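Local coordinates for DSBA-like thioredoxin domain-containing protein (Pseudomonas aeruginosa PAO1, PDB 5HFI) that is a cytosolic disulfide reductase of the thioredoxin superfamily that can bind glutathione covalently, at residues A[8-13]-A[39-44]. Sequence-based numbering, arbitrary orientation.
Sequences TLHYLY and RLHGGG
Strand 8-13 and strand 37-42 are the parallel pair at one side of the thioredoxin-fold sheet. Tyr11 and Tyr13 give their N-H groups to Arg39 O and His41 O, while Leu9 O, Tyr11 O and Tyr13 O receive the N-H of Arg39, His41 and Gly43; the last bond, Gly43 N to Tyr13 O at 3.0 Å, carries the ladder one residue beyond the strand end. On one face the imidazoles of His10 and His41 meet rim to rim, their planes 33° apart, through a hydrogen bond of 2.8 Å between His10 ND1 and His41 NE2. Glu186 on the neighbouring strand takes His10 NE2, so both nitrogens of that ring are engaged, which should hold the ring's rotation. Beside the pair, Leu12 CD2 packs on His41 CB at 3.5 Å, next to helix 159-174. On the other face, Tyr13 CG sits between its backbone N and carbonyl carbon (chi1 73°), which lays the ring over Gly42, whose CA makes a CH-pi contact 3.8 Å from the ring centroid. Leu40 CB meets Tyr13 CE2, and helix 96-109 packs on both residues. Such a parallel pair, its first strand leading into the CxxC helix, is characteristic of the thioredoxin fold.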
loop_
_atom_site.group_PDB
_atom_site.type_symbol
_atom_site.label_atom_id
_atom_site.label_comp_id
_atom_site.label_asym_id
_atom_site.label_seq_id
_atom_site.Cartn_x
_atom_site.Cartn_y
_atom_site.Cartn_z
ATOM N N THR A 8 14.667 -6.474 9.841
ATOM C CA THR A 8 13.973 -5.781 8.764
ATOM C C THR A 8 12.601 -6.402 8.543
ATOM O O THR A 8 12.480 -7.625 8.420
ATOM C CB THR A 8 14.786 -5.833 7.465
ATOM O OG1 THR A 8 16.028 -5.140 7.647
ATOM C CG2 THR A 8 14.015 -5.190 6.333
ATOM N N LEU A 9 11.576 -5.557 8.491
ATOM C CA LEU A 9 10.217 -5.988 8.200
ATOM C C LEU A 9 9.908 -5.685 6.740
ATOM O O LEU A 9 9.870 -4.518 6.338
ATOM C CB LEU A 9 9.208 -5.292 9.112
ATOM C CG LEU A 9 7.747 -5.661 8.846
ATOM C CD1 LEU A 9 7.481 -7.109 9.235
ATOM C CD2 LEU A 9 6.803 -4.721 9.578
ATOM N N HIS A 10 9.698 -6.733 5.952
ATOM C CA HIS A 10 9.342 -6.579 4.552
ATOM C C HIS A 10 7.826 -6.600 4.416
ATOM O O HIS A 10 7.161 -7.478 4.976
ATOM C CB HIS A 10 9.971 -7.687 3.709
ATOM C CG HIS A 10 11.469 -7.697 3.746
ATOM N ND1 HIS A 10 12.240 -7.027 2.820
ATOM C CD2 HIS A 10 12.339 -8.301 4.591
ATOM C CE1 HIS A 10 13.519 -7.211 3.096
ATOM N NE2 HIS A 10 13.607 -7.982 4.164
ATOM N N TYR A 11 7.284 -5.631 3.683
ATOM C CA TYR A 11 5.844 -5.496 3.489
ATOM C C TYR A 11 5.541 -5.599 2.000
ATOM O O TYR A 11 5.887 -4.698 1.228
ATOM C CB TYR A 11 5.334 -4.176 4.068
ATOM C CG TYR A 11 3.847 -3.937 3.877
ATOM C CD1 TYR A 11 3.358 -2.661 3.634
ATOM C CD2 TYR A 11 2.937 -4.985 3.941
ATOM C CE1 TYR A 11 2.004 -2.431 3.462
ATOM C CE2 TYR A 11 1.578 -4.763 3.769
ATOM C CZ TYR A 11 1.121 -3.483 3.528
ATOM O OH TYR A 11 -0.223 -3.250 3.354
ATOM N N LEU A 12 4.911 -6.701 1.601
ATOM C CA LEU A 12 4.417 -6.881 0.241
ATOM C C LEU A 12 2.981 -6.377 0.177
ATOM O O LEU A 12 2.102 -6.901 0.872
ATOM C CB LEU A 12 4.495 -8.350 -0.172
ATOM C CG LEU A 12 5.870 -8.881 -0.574
ATOM C CD1 LEU A 12 5.954 -10.380 -0.334
ATOM C CD2 LEU A 12 6.142 -8.556 -2.037
ATOM N N TYR A 13 2.740 -5.375 -0.665
ATOM C CA TYR A 13 1.476 -4.659 -0.678
ATOM C C TYR A 13 1.034 -4.419 -2.115
ATOM O O TYR A 13 1.790 -4.622 -3.070
ATOM C CB TYR A 13 1.595 -3.309 0.039
ATOM C CG TYR A 13 2.382 -2.306 -0.776
ATOM C CD1 TYR A 13 1.735 -1.379 -1.589
ATOM C CD2 TYR A 13 3.770 -2.303 -0.761
ATOM C CE1 TYR A 13 2.443 -0.480 -2.352
ATOM C CE2 TYR A 13 4.490 -1.399 -1.516
ATOM C CZ TYR A 13 3.819 -0.490 -2.312
ATOM O OH TYR A 13 4.524 0.410 -3.071
ATOM N N ARG A 39 10.753 -2.196 4.851
ATOM C CA ARG A 39 10.914 -2.102 3.403
ATOM C C ARG A 39 9.583 -2.388 2.723
ATOM O O ARG A 39 8.906 -3.367 3.061
ATOM C CB ARG A 39 11.956 -3.096 2.890
ATOM C CG ARG A 39 13.241 -3.133 3.675
ATOM C CD ARG A 39 14.254 -2.127 3.176
ATOM N NE ARG A 39 15.553 -2.352 3.801
ATOM C CZ ARG A 39 16.550 -3.015 3.226
ATOM N NH1 ARG A 39 16.399 -3.517 2.007
ATOM N NH2 ARG A 39 17.697 -3.178 3.868
ATOM N N LEU A 40 9.224 -1.556 1.750
ATOM C CA LEU A 40 7.991 -1.725 0.993
ATOM C C LEU A 40 8.270 -2.436 -0.325
ATOM O O LEU A 40 9.240 -2.120 -1.021
ATOM C CB LEU A 40 7.321 -0.374 0.723
ATOM C CG LEU A 40 6.311 0.163 1.747
ATOM C CD1 LEU A 40 6.810 0.056 3.175
ATOM C CD2 LEU A 40 5.944 1.603 1.427
ATOM N N HIS A 41 7.410 -3.395 -0.665
ATOM C CA HIS A 41 7.517 -4.150 -1.915
ATOM C C HIS A 41 6.157 -4.158 -2.599
ATOM O O HIS A 41 5.261 -4.906 -2.195
ATOM C CB HIS A 41 7.991 -5.577 -1.668
ATOM C CG HIS A 41 9.233 -5.675 -0.843
ATOM N ND1 HIS A 41 10.492 -5.732 -1.400
ATOM C CD2 HIS A 41 9.409 -5.755 0.497
ATOM C CE1 HIS A 41 11.392 -5.830 -0.437
ATOM N NE2 HIS A 41 10.760 -5.843 0.722
ATOM N N GLY A 42 6.009 -3.343 -3.642
ATOM C CA GLY A 42 4.776 -3.341 -4.411
ATOM C C GLY A 42 4.741 -4.516 -5.371
ATOM O O GLY A 42 5.674 -4.726 -6.151
ATOM N N GLY A 43 3.653 -5.285 -5.317
ATOM C CA GLY A 43 3.544 -6.503 -6.098
ATOM C C GLY A 43 2.878 -6.374 -7.447
ATOM O O GLY A 43 2.942 -7.312 -8.247
ATOM N N GLY A 44 2.236 -5.242 -7.726
ATOM C CA GLY A 44 1.579 -5.045 -9.004
ATOM C C GLY A 44 0.388 -5.955 -9.207
ATOM O O GLY A 44 0.364 -6.762 -10.142
#